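Local structure of fatty acid multifunctional protein (atmfp2) (Arabidopsis thaliana, 2WTB) at residues A[237-242]-A[247-252]; A[226-231]-A[258-263]; A[323-328]-A[352-357]; A[384-389]-A[410-415]. The protein carries out successive steps of peroxisomal fatty acid beta-oxidation, combining long-chain enoyl-CoA hydratase and 3-hydroxyacyl-CoA dehydrogenase activities, and acts during seed germination. One frame throughout, in Å; residues are numbered along the deposited sequence.

Interaction 1 (A[237-242]-A[247-252]); sequences QTLKRA and HPLMCL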
loop_
_atom_site.group_PDB
_atom_site.type_symbol
_atom_site.label_atom_id
_atom_site.label_comp_id
_atom_site.label_asym_id
_atom_site.label_seq_id
_atom_site.Cartn_x
_atom_site.Cartn_y
_atom_site.Cartn_z
ATOM N N GLN A 237 14.426 -14.979 11.344
ATOM C CA GLN A 237 14.277 -13.530 11.273
ATOM C C GLN A 237 12.930 -13.111 10.684
ATOM O O GLN A 237 12.538 -11.948 10.783
ATOM C CB GLN A 237 15.426 -12.898 10.486
ATOM C CG GLN A 237 15.282 -12.989 8.981
ATOM C CD GLN A 237 16.221 -12.046 8.259
ATOM O OE1 GLN A 237 17.089 -11.425 8.874
ATOM N NE2 GLN A 237 16.053 -11.931 6.946
ATOM N N THR A 238 12.225 -14.057 10.074
ATOM C CA THR A 238 10.885 -13.793 9.562
ATOM C C THR A 238 9.876 -13.856 10.705
ATOM O O THR A 238 8.801 -13.258 10.636
ATOM C CB THR A 238 10.493 -14.780 8.439
ATOM O OG1 THR A 238 11.323 -14.553 7.294
ATOM C CG2 THR A 238 9.039 -14.591 8.036
ATOM N N LEU A 239 10.238 -14.578 11.761
ATOM C CA LEU A 239 9.417 -14.650 12.966
ATOM C C LEU A 239 9.729 -13.500 13.918
ATOM O O LEU A 239 8.984 -13.242 14.862
ATOM C CB LEU A 239 9.620 -15.988 13.681
ATOM C CG LEU A 239 8.765 -17.154 13.185
ATOM C CD1 LEU A 239 9.238 -18.469 13.783
ATOM C CD2 LEU A 239 7.303 -16.907 13.513
ATOM N N LYS A 240 10.839 -12.815 13.661
ATOM C CA LYS A 240 11.241 -11.679 14.481
ATOM C C LYS A 240 10.582 -10.395 13.989
ATOM O O LYS A 240 10.187 -9.545 14.787
ATOM N N ARG A 241 10.464 -10.262 12.672
ATOM C CA ARG A 241 9.886 -9.064 12.072
ATOM C C ARG A 241 8.375 -9.190 11.904
ATOM O O ARG A 241 7.620 -8.299 12.298
ATOM C CB ARG A 241 10.542 -8.773 10.720
ATOM C CG ARG A 241 12.058 -8.692 10.776
ATOM C CD ARG A 241 12.515 -7.713 11.846
ATOM N NE ARG A 241 13.965 -7.727 12.020
ATOM C CZ ARG A 241 14.612 -7.030 12.947
ATOM N NH1 ARG A 241 13.940 -6.258 13.791
ATOM N NH2 ARG A 241 15.935 -7.104 13.034
ATOM N N ALA A 242 7.940 -10.303 11.320
ATOM C CA ALA A 242 6.525 -10.527 11.051
ATOM C C ALA A 242 5.994 -11.748 11.794
ATOM O O ALA A 242 5.695 -12.770 11.180
ATOM C CB ALA A 242 6.291 -10.677 9.553
ATOM N N HIS A 247 2.217 -17.276 6.373
ATOM C CA HIS A 247 2.465 -17.670 4.987
ATOM C C HIS A 247 3.939 -17.645 4.554
ATOM O O HIS A 247 4.366 -18.512 3.796
ATOM C CB HIS A 247 1.579 -16.881 4.010
ATOM C CG HIS A 247 1.670 -15.395 4.165
ATOM N ND1 HIS A 247 2.382 -14.600 3.296
ATOM C CD2 HIS A 247 1.134 -14.562 5.088
ATOM C CE1 HIS A 247 2.285 -13.338 3.678
ATOM N NE2 HIS A 247 1.533 -13.289 4.761
ATOM N N PRO A 248 4.721 -16.659 5.028
ATOM C CA PRO A 248 6.141 -16.663 4.658
ATOM C C PRO A 248 6.851 -17.935 5.115
ATOM O O PRO A 248 7.590 -18.542 4.340
ATOM C CB PRO A 248 6.700 -15.447 5.398
ATOM C CG PRO A 248 5.530 -14.547 5.578
ATOM C CD PRO A 248 4.361 -15.458 5.803
ATOM N N LEU A 249 6.626 -18.334 6.362
ATOM C CA LEU A 249 7.234 -19.550 6.889
ATOM C C LEU A 249 6.712 -20.768 6.140
ATOM O O LEU A 249 7.456 -21.712 5.878
ATOM C CB LEU A 249 6.944 -19.692 8.382
ATOM C CG LEU A 249 7.282 -18.476 9.243
ATOM C CD1 LEU A 249 6.783 -18.681 10.662
ATOM C CD2 LEU A 249 8.778 -18.197 9.221
ATOM N N MET A 250 5.427 -20.740 5.802
ATOM C CA MET A 250 4.816 -21.818 5.038
ATOM C C MET A 250 5.441 -21.908 3.652
ATOM O O MET A 250 5.514 -22.985 3.060
ATOM C CB MET A 250 3.307 -21.604 4.917
ATOM C CG MET A 250 2.565 -21.600 6.244
ATOM S SD MET A 250 0.797 -21.290 6.047
ATOM C CE MET A 250 0.232 -21.466 7.738
ATOM N N CYS A 251 5.896 -20.768 3.144
ATOM C CA CYS A 251 6.538 -20.713 1.837
ATOM C C CYS A 251 7.970 -21.225 1.927
ATOM O O CYS A 251 8.470 -21.865 1.002
ATOM C CB CYS A 251 6.525 -19.284 1.288
ATOM S SG CYS A 251 7.417 -19.077 -0.272
ATOM N N LEU A 252 8.627 -20.934 3.046
ATOM C CA LEU A 252 9.988 -21.401 3.269
ATOM C C LEU A 252 10.014 -22.920 3.394
ATOM O O LEU A 252 10.986 -23.567 3.007
ATOM C CB LEU A 252 10.584 -20.752 4.517
ATOM C CG LEU A 252 10.883 -19.256 4.400
ATOM C CD1 LEU A 252 11.187 -18.658 5.765
ATOM C CD2 LEU A 252 12.029 -19.013 3.430
#
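Thr-238 and Leu-249 face each other across two helical segments that run almost exactly antiparallel, at 173°, with their axes 10.2 Å apart. The two segments form the closed end of a helical hairpin, in which helix 224-241 turns back through a short loop into helix 247-260. Such wide spacing suits branched side chains, and no hydrogen bond crosses the gap. Thr-238 contributes mainly its methyl: CG2 is anti to the backbone N and meets Pro-248 CB at 3.6 Å and Leu-249 CD2 at 3.8 Å. The hydroxyl, beside the backbone N (chi1 -67°), bonds to Ala-234 O one turn earlier, which satisfies the polar half of the residue within its own helix. Leu-249 spreads its two methyls over two partners: CD2 meets Thr-238, whose side chain slides past in the opposite direction, and CD1 meets Leu-239, whose side chain crosses at about a right angle. Were an alanine here, Thr-238 CG2 and Leu-239 would probably lose the methyls they pack on, leaving the Leu-239 isobutyl group freer to turn. The hairpin also touches helix 160-169, where Thr-238 reaches Leu-168 and Leu-252 reaches Leu-164. At the more exposed margin, Leu-239 CD2 presses closely on Leu-249 CD1 at 3.4 Å.

Interaction 2 (A[226-231]-A[258-263]); sequences EAREIL and GIVSGP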
loop_
_atom_site.group_PDB
_atom_site.type_symbol
_atom_site.label_atom_id
_atom_site.label_comp_id
_atom_site.label_asym_id
_atom_site.label_seq_id
_atom_site.Cartn_x
_atom_site.Cartn_y
_atom_site.Cartn_z
ATOM N N GLU A 226 24.534 -26.381 4.383
ATOM C CA GLU A 226 24.533 -24.921 4.424
ATOM C C GLU A 226 23.184 -24.344 4.008
ATOM O O GLU A 226 22.757 -23.310 4.523
ATOM C CB GLU A 226 25.637 -24.360 3.531
ATOM C CG GLU A 226 25.681 -22.844 3.492
ATOM C CD GLU A 226 26.729 -22.319 2.536
ATOM O OE1 GLU A 226 27.326 -23.134 1.800
ATOM O OE2 GLU A 226 26.954 -21.091 2.518
ATOM N N ALA A 227 22.520 -25.008 3.068
ATOM C CA ALA A 227 21.195 -24.583 2.641
ATOM C C ALA A 227 20.251 -24.576 3.835
ATOM O O ALA A 227 19.417 -23.680 3.972
ATOM C CB ALA A 227 20.666 -25.492 1.545
ATOM N N ARG A 228 20.389 -25.575 4.703
ATOM C CA ARG A 228 19.584 -25.645 5.919
ATOM C C ARG A 228 19.917 -24.497 6.863
ATOM O O ARG A 228 19.048 -23.994 7.574
ATOM C CB ARG A 228 19.781 -26.984 6.633
ATOM C CG ARG A 228 18.955 -28.122 6.059
ATOM C CD ARG A 228 18.739 -29.210 7.097
ATOM N NE ARG A 228 17.754 -30.196 6.665
ATOM C CZ ARG A 228 18.049 -31.443 6.312
ATOM N NH1 ARG A 228 19.305 -31.863 6.347
ATOM N NH2 ARG A 228 17.086 -32.271 5.932
ATOM N N GLU A 229 21.182 -24.089 6.864
ATOM C CA GLU A 229 21.627 -22.970 7.682
ATOM C C GLU A 229 21.002 -21.670 7.184
ATOM O O GLU A 229 20.599 -20.814 7.973
ATOM C CB GLU A 229 23.153 -22.872 7.648
ATOM C CG GLU A 229 23.749 -21.958 8.702
ATOM C CD GLU A 229 25.264 -22.028 8.737
ATOM O OE1 GLU A 229 25.853 -22.611 7.802
ATOM O OE2 GLU A 229 25.864 -21.504 9.699
ATOM N N ILE A 230 20.919 -21.536 5.865
ATOM C CA ILE A 230 20.337 -20.356 5.241
ATOM C C ILE A 230 18.824 -20.325 5.435
ATOM O O ILE A 230 18.244 -19.273 5.703
ATOM C CB ILE A 230 20.668 -20.306 3.737
ATOM C CG1 ILE A 230 22.156 -20.013 3.536
ATOM C CG2 ILE A 230 19.829 -19.258 3.041
ATOM C CD1 ILE A 230 22.636 -20.236 2.125
ATOM N N LEU A 231 18.193 -21.489 5.305
ATOM C CA LEU A 231 16.748 -21.608 5.473
ATOM C C LEU A 231 16.333 -21.394 6.926
ATOM O O LEU A 231 15.362 -20.694 7.211
ATOM C CB LEU A 231 16.261 -22.971 4.973
ATOM C CG LEU A 231 16.157 -23.123 3.453
ATOM C CD1 LEU A 231 16.187 -24.588 3.042
ATOM C CD2 LEU A 231 14.904 -22.437 2.933
ATOM N N GLY A 258 11.869 -28.973 -1.274
ATOM C CA GLY A 258 12.354 -29.116 -2.633
ATOM C C GLY A 258 13.855 -29.314 -2.697
ATOM O O GLY A 258 14.362 -30.035 -3.555
ATOM N N ILE A 259 14.572 -28.664 -1.787
ATOM C CA ILE A 259 16.024 -28.781 -1.742
ATOM C C ILE A 259 16.451 -30.126 -1.159
ATOM O O ILE A 259 17.329 -30.799 -1.702
ATOM C CB ILE A 259 16.648 -27.645 -0.915
ATOM C CG1 ILE A 259 16.429 -26.305 -1.614
ATOM C CG2 ILE A 259 18.129 -27.897 -0.696
ATOM C CD1 ILE A 259 16.939 -25.118 -0.832
ATOM N N VAL A 260 15.818 -30.514 -0.059
ATOM C CA VAL A 260 16.187 -31.727 0.660
ATOM C C VAL A 260 15.625 -32.993 0.018
ATOM O O VAL A 260 16.378 -33.875 -0.393
ATOM C CB VAL A 260 15.728 -31.659 2.127
ATOM C CG1 VAL A 260 15.899 -33.008 2.797
ATOM C CG2 VAL A 260 16.504 -30.584 2.872
ATOM N N SER A 261 14.302 -33.079 -0.066
ATOM C CA SER A 261 13.648 -34.272 -0.593
ATOM C C SER A 261 13.609 -34.290 -2.119
ATOM O O SER A 261 13.024 -35.189 -2.722
ATOM C CB SER A 261 12.231 -34.395 -0.032
ATOM O OG SER A 261 12.235 -34.329 1.383
ATOM N N GLY A 262 14.229 -33.296 -2.743
ATOM C CA GLY A 262 14.252 -33.224 -4.190
ATOM C C GLY A 262 13.161 -32.335 -4.750
ATOM O O GLY A 262 12.278 -31.889 -4.014
ATOM N N PRO A 263 13.217 -32.074 -6.065
ATOM C CA PRO A 263 12.307 -31.168 -6.779
ATOM C C PRO A 263 10.856 -31.634 -6.772
ATOM O O PRO A 263 9.975 -30.874 -6.376
ATOM C CB PRO A 263 12.847 -31.187 -8.213
ATOM C CG PRO A 263 14.251 -31.673 -8.097
ATOM C CD PRO A 263 14.242 -32.637 -6.958
#
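Ile-259 is the residue most covered in this contact, and its two branches serve two different partners on helix 224-241. With CG1 beside the backbone N and CG2 anti to it, the side chain forks across the gap between the helices. CD1 meets Leu-231 CD1 tip to tip at 4.0 Å, while CG2 rests 4.2 Å from Ala-227 CB. A long branched chain fits here because it must bridge to a leucine in one direction and fill the space over a small alanine in the other; the nearest alpha carbons, Ala-227 CA and Ile-259 CA, are 8.0 Å apart. Beyond this apolar pair of contacts, Ile-259 and Ala-227 both touch Leu-160, so helix 160-169 packs against the same side of the contact.

Val-260 and Arg-228 form the more open flank. The arginine chain is extended from CG to NE and carries its guanidinium over to the valine, which it crosses at about a right angle. Val-260 CG2 lies over one face of that flat group, and Arg-228 NH2 is 3.4 Å from Val-260 CG1, in van der Waals contact. The charge keeps a weak, long ion pair from NE to Glu-256 OE1, one turn back on the valine's helix. An arginine suits this border, since its flat guanidinium can lie against a valine through a face while the residue stays exposed to solvent. Aliphatic residues thus face each other between the helices and an arginine lies at the exposed border, at the open end of the antiparallel helical hairpin made by helices 224-241 and 247-260.

Interaction 3 (A[323-328]-A[352-357]); sequences MGSGIA and IGRVKA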
loop_
_atom_site.group_PDB
_atom_site.type_symbol
_atom_site.label_atom_id
_atom_site.label_comp_id
_atom_site.label_asym_id
_atom_site.label_seq_id
_atom_site.Cartn_x
_atom_site.Cartn_y
_atom_site.Cartn_z
ATOM N N MET A 323 5.087 21.794 6.477
ATOM C CA MET A 323 4.085 21.072 5.705
ATOM C C MET A 323 4.079 21.525 4.247
ATOM O O MET A 323 3.932 20.712 3.334
ATOM C CB MET A 323 2.701 21.245 6.327
ATOM C CG MET A 323 1.773 20.080 6.054
ATOM S SD MET A 323 2.482 18.525 6.621
ATOM C CE MET A 323 1.309 17.358 5.942
ATOM N N GLY A 324 4.245 22.825 4.034
ATOM C CA GLY A 324 4.297 23.376 2.692
ATOM C C GLY A 324 5.475 22.847 1.896
ATOM O O GLY A 324 5.305 22.344 0.785
ATOM N N SER A 325 6.672 22.955 2.466
ATOM C CA SER A 325 7.886 22.489 1.799
ATOM C C SER A 325 7.789 21.007 1.448
ATOM O O SER A 325 8.407 20.545 0.488
ATOM C CB SER A 325 9.120 22.746 2.667
ATOM O OG SER A 325 9.086 21.974 3.855
ATOM N N GLY A 326 7.013 20.268 2.235
ATOM C CA GLY A 326 6.794 18.857 1.981
ATOM C C GLY A 326 6.001 18.633 0.708
ATOM O O GLY A 326 6.388 17.829 -0.141
ATOM N N ILE A 327 4.886 19.347 0.579
ATOM C CA ILE A 327 4.049 19.259 -0.611
ATOM C C ILE A 327 4.871 19.537 -1.863
ATOM O O ILE A 327 4.919 18.721 -2.784
ATOM C CB ILE A 327 2.884 20.268 -0.561
ATOM C CG1 ILE A 327 2.244 20.289 0.828
ATOM C CG2 ILE A 327 1.853 19.946 -1.632
ATOM C CD1 ILE A 327 1.611 18.985 1.226
ATOM N N ALA A 328 5.517 20.698 -1.885
ATOM C CA ALA A 328 6.336 21.105 -3.018
ATOM C C ALA A 328 7.279 19.988 -3.448
ATOM O O ALA A 328 7.447 19.730 -4.640
ATOM C CB ALA A 328 7.118 22.362 -2.678
ATOM N N ILE A 352 12.510 27.074 0.757
ATOM C CA ILE A 352 13.272 26.559 -0.372
ATOM C C ILE A 352 14.425 25.692 0.116
ATOM O O ILE A 352 14.826 24.738 -0.553
ATOM C CB ILE A 352 13.830 27.702 -1.240
ATOM C CG1 ILE A 352 12.700 28.627 -1.694
ATOM C CG2 ILE A 352 14.585 27.146 -2.438
ATOM C CD1 ILE A 352 13.161 29.769 -2.574
ATOM N N GLY A 353 14.952 26.027 1.290
ATOM C CA GLY A 353 16.047 25.282 1.881
ATOM C C GLY A 353 15.629 23.900 2.341
ATOM O O GLY A 353 16.338 22.921 2.112
ATOM N N ARG A 354 14.475 23.819 2.997
ATOM C CA ARG A 354 13.954 22.540 3.462
ATOM C C ARG A 354 13.749 21.591 2.289
ATOM O O ARG A 354 14.045 20.400 2.380
ATOM C CB ARG A 354 12.637 22.731 4.214
ATOM C CG ARG A 354 12.761 23.526 5.501
ATOM C CD ARG A 354 11.412 23.662 6.188
ATOM N NE ARG A 354 11.478 24.538 7.353
ATOM C CZ ARG A 354 11.346 25.859 7.301
ATOM N NH1 ARG A 354 11.142 26.462 6.138
ATOM N NH2 ARG A 354 11.421 26.579 8.412
ATOM N N VAL A 355 13.239 22.129 1.185
ATOM C CA VAL A 355 13.008 21.336 -0.015
ATOM C C VAL A 355 14.303 20.686 -0.490
ATOM O O VAL A 355 14.389 19.462 -0.591
ATOM C CB VAL A 355 12.421 22.189 -1.155
ATOM C CG1 VAL A 355 12.203 21.335 -2.393
ATOM C CG2 VAL A 355 11.120 22.838 -0.714
ATOM N N LYS A 356 15.308 21.509 -0.771
ATOM C CA LYS A 356 16.608 21.008 -1.205
ATOM C C LYS A 356 17.140 19.959 -0.235
ATOM O O LYS A 356 17.712 18.953 -0.651
ATOM C CB LYS A 356 17.610 22.157 -1.338
ATOM N N ALA A 357 16.945 20.200 1.057
ATOM C CA ALA A 357 17.391 19.268 2.086
ATOM C C ALA A 357 16.684 17.923 1.949
ATOM O O ALA A 357 17.284 16.870 2.167
ATOM C CB ALA A 357 17.157 19.855 3.472
#
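Ser-325 meets Arg-354 and Val-355 where two helices cross at -51° with their axes 8.7 Å apart. The backbones come close, Ser-325 CA lying 5.6 Å from Val-355 CA, and a small residue at the crossing point makes that possible.

The apolar contacts gather round one methyl. Val-355 CG2, set beside its backbone N, lies 3.9 Å from Ser-325 CB and is a looser 4.5 Å from Ala-328 CB. Valine is compact enough to fit at this close crossing, and it also touches Thr-329 and Ile-332 farther along helix 322-332. Ala-328 in turn packs on Val-338 and Leu-340, which joins the crossing to the sheet beneath.

The contacts of a polar atom with carbon come next. The same Val-355 CG2 is 3.8 Å from the backbone Ser-325 O. Ser-325 OG lies 3.6 Å from Arg-354 CB and 3.7 Å from Arg-354 CD, so the arginine offers its aliphatic stem, extended from CG to NE, rather than its guanidinium.

No hydrogen bond links the segments; the polar atoms of Ser-325 find their partners in helix 322-332 and the turn just before it. Ser-325 OG, turned between its backbone N and carbonyl carbon (chi1 66°), bonds to the carbonyls of Gly-321 and Leu-322, and Ser-325 O takes the hydroxyl of Thr-329. A serine can thus be buried here at little polar cost.

Helix 322-332 and helix 345-361 follow successive parallel strands, 315-318 and 338-341. Gly-324 fits the last glycine of a GxGxxG pattern, consistent with the dinucleotide-binding beta-alpha-beta unit of a Rossmann fold, in the NAD-binding domain.

Interaction 4 (A[384-389]-A[410-415]); sequences LDYESF and FADLEK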
loop_
_atom_site.group_PDB
_atom_site.type_symbol
_atom_site.label_atom_id
_atom_site.label_comp_id
_atom_site.label_asym_id
_atom_site.label_seq_id
_atom_site.Cartn_x
_atom_site.Cartn_y
_atom_site.Cartn_z
ATOM N N LEU A 384 7.669 36.190 -3.606
ATOM C CA LEU A 384 7.049 36.886 -2.487
ATOM C C LEU A 384 5.891 37.732 -3.001
ATOM O O LEU A 384 5.474 38.694 -2.357
ATOM C CB LEU A 384 8.070 37.772 -1.770
ATOM C CG LEU A 384 9.282 37.080 -1.139
ATOM C CD1 LEU A 384 10.289 38.103 -0.639
ATOM C CD2 LEU A 384 8.856 36.155 -0.010
ATOM N N ASP A 385 5.375 37.359 -4.171
ATOM C CA ASP A 385 4.323 38.122 -4.833
ATOM C C ASP A 385 3.218 37.206 -5.356
ATOM O O ASP A 385 3.355 35.982 -5.338
ATOM C CB ASP A 385 4.918 38.939 -5.985
ATOM C CG ASP A 385 3.966 39.999 -6.503
ATOM O OD1 ASP A 385 2.988 40.323 -5.797
ATOM O OD2 ASP A 385 4.201 40.515 -7.617
ATOM N N TYR A 386 2.125 37.804 -5.820
ATOM C CA TYR A 386 0.995 37.044 -6.347
ATOM C C TYR A 386 0.891 37.129 -7.866
ATOM O O TYR A 386 0.173 36.348 -8.487
ATOM C CB TYR A 386 -0.317 37.529 -5.727
ATOM C CG TYR A 386 -0.631 36.943 -4.369
ATOM C CD1 TYR A 386 -0.801 35.574 -4.205
ATOM C CD2 TYR A 386 -0.783 37.760 -3.259
ATOM C CE1 TYR A 386 -1.098 35.036 -2.967
ATOM C CE2 TYR A 386 -1.082 37.232 -2.017
ATOM C CZ TYR A 386 -1.239 35.870 -1.878
ATOM O OH TYR A 386 -1.535 35.342 -0.641
ATOM N N GLU A 387 1.601 38.081 -8.463
ATOM C CA GLU A 387 1.522 38.293 -9.908
ATOM C C GLU A 387 1.969 37.069 -10.701
ATOM O O GLU A 387 1.730 36.976 -11.905
ATOM C CB GLU A 387 2.338 39.520 -10.320
ATOM C CG GLU A 387 1.708 40.841 -9.912
ATOM C CD GLU A 387 0.318 41.028 -10.493
ATOM O OE1 GLU A 387 -0.499 41.733 -9.865
ATOM O OE2 GLU A 387 0.040 40.468 -11.574
ATOM N N SER A 388 2.617 36.131 -10.019
ATOM C CA SER A 388 3.068 34.902 -10.655
ATOM C C SER A 388 2.011 33.807 -10.543
ATOM O O SER A 388 2.274 32.643 -10.841
ATOM C CB SER A 388 4.389 34.438 -10.037
ATOM O OG SER A 388 4.352 34.546 -8.624
ATOM N N PHE A 389 0.814 34.193 -10.115
ATOM C CA PHE A 389 -0.295 33.257 -9.966
ATOM C C PHE A 389 -1.252 33.346 -11.150
ATOM O O PHE A 389 -2.216 32.588 -11.241
ATOM C CB PHE A 389 -1.056 33.531 -8.666
ATOM C CG PHE A 389 -0.342 33.058 -7.434
ATOM C CD1 PHE A 389 0.970 33.425 -7.190
ATOM C CD2 PHE A 389 -0.990 32.259 -6.510
ATOM C CE1 PHE A 389 1.626 32.993 -6.054
ATOM C CE2 PHE A 389 -0.342 31.827 -5.372
ATOM C CZ PHE A 389 0.968 32.194 -5.144
ATOM N N PHE A 410 -7.384 33.191 0.660
ATOM C CA PHE A 410 -8.322 32.762 -0.373
ATOM C C PHE A 410 -9.012 33.941 -1.053
ATOM O O PHE A 410 -9.491 33.826 -2.184
ATOM C CB PHE A 410 -9.339 31.769 0.193
ATOM C CG PHE A 410 -8.861 30.349 0.171
ATOM C CD1 PHE A 410 -9.502 29.399 -0.602
ATOM C CD2 PHE A 410 -7.745 29.971 0.902
ATOM C CE1 PHE A 410 -9.056 28.092 -0.633
ATOM C CE2 PHE A 410 -7.294 28.666 0.874
ATOM C CZ PHE A 410 -7.951 27.727 0.104
ATOM N N ALA A 411 -9.055 35.077 -0.366
ATOM C CA ALA A 411 -9.542 36.304 -0.978
ATOM C C ALA A 411 -8.568 36.740 -2.069
ATOM O O ALA A 411 -8.972 37.058 -3.188
ATOM C CB ALA A 411 -9.703 37.395 0.066
ATOM N N ASP A 412 -7.281 36.742 -1.735
ATOM C CA ASP A 412 -6.235 37.093 -2.691
ATOM C C ASP A 412 -6.145 36.056 -3.804
ATOM O O ASP A 412 -5.986 36.402 -4.974
ATOM C CB ASP A 412 -4.882 37.221 -1.987
ATOM C CG ASP A 412 -4.836 38.389 -1.020
ATOM O OD1 ASP A 412 -5.695 39.291 -1.128
ATOM O OD2 ASP A 412 -3.938 38.407 -0.152
ATOM N N LEU A 413 -6.241 34.783 -3.432
ATOM C CA LEU A 413 -6.205 33.700 -4.406
ATOM C C LEU A 413 -7.251 33.923 -5.487
ATOM O O LEU A 413 -6.935 33.954 -6.674
ATOM C CB LEU A 413 -6.436 32.351 -3.725
ATOM C CG LEU A 413 -5.262 31.762 -2.945
ATOM C CD1 LEU A 413 -5.656 30.437 -2.318
ATOM C CD2 LEU A 413 -4.060 31.590 -3.853
ATOM N N GLU A 414 -8.500 34.081 -5.062
ATOM C CA GLU A 414 -9.605 34.318 -5.981
ATOM C C GLU A 414 -9.346 35.544 -6.851
ATOM O O GLU A 414 -9.859 35.649 -7.965
ATOM C CB GLU A 414 -10.905 34.500 -5.198
ATOM C CG GLU A 414 -12.126 34.756 -6.059
ATOM C CD GLU A 414 -13.342 35.127 -5.235
ATOM O OE1 GLU A 414 -14.434 34.584 -5.502
ATOM O OE2 GLU A 414 -13.202 35.953 -4.309
ATOM N N LYS A 415 -8.539 36.468 -6.338
ATOM C CA LYS A 415 -8.253 37.711 -7.043
ATOM C C LYS A 415 -7.178 37.547 -8.117
ATOM O O LYS A 415 -7.396 37.896 -9.277
ATOM C CB LYS A 415 -7.841 38.805 -6.056
ATOM C CG LYS A 415 -7.577 40.155 -6.706
ATOM C CD LYS A 415 -7.053 41.169 -5.703
ATOM C CE LYS A 415 -8.068 41.446 -4.607
ATOM N NZ LYS A 415 -7.541 42.412 -3.602
#
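Tyr-386 presents one face of its ring to Asp-412 on helix 403-416. The CB of the aspartate lies over that face, 4.2 Å from the ring centroid and 28° off its normal, making a CH-pi contact. The side chains cross at about a right angle, and ring and carboxylate planes stand 66° apart. With Asp-412 CG beside the backbone N (chi1 -66°), OD2 is carried to 3.6 Å from Tyr-386 CE2, while Tyr-386 OH stays 3.9 Å from OD2 without a hydrogen bond. Phe-389 is turned across its neighbour: Tyr-386 CD1 stands 3.8 Å above the centre of the phenylalanine ring, and Phe-389 CE2 lies in plane at the tyrosine's edge. Leu-413 CD2 approaches the phenylalanine obliquely, 4.0 Å from CE2. Phe-389 also touches Ile-339 and Ala-316, which packs this loop against parallel strands 338-341 and 315-318 of the NAD-binding domain. Replacing Tyr-386 with an alanine would probably leave Asp-412 CB without its aromatic cover and bare one face of Phe-389. One CH-pi and one apolar contact join the segments; the buried pair, Phe-389 and Leu-413, needs no polar partner, whereas the carboxylate lies at the partly exposed side, where it can probably remain hydrated.

Overall arrangement
Interactions 1 and 2 hold the same pair of helices, 224-241 and 247-260, at the closed and open ends of one hairpin; their centres are about 16 Å apart and they touch, through Leu-252 O and Leu-231 CD2. Both are partly buried, with aliphatic packing between helices, but only interaction 2 sets a charged group at its exposed border. Interactions 3 and 4 belong to the NAD-binding domain, about 20 Å apart between centres and not in contact. Interaction 3 is the most buried, relying on small residues at a close helix crossing, whereas interaction 4 ties a loop to a helix with aromatic rings. Across all four, no hydrogen bond joins the paired segments.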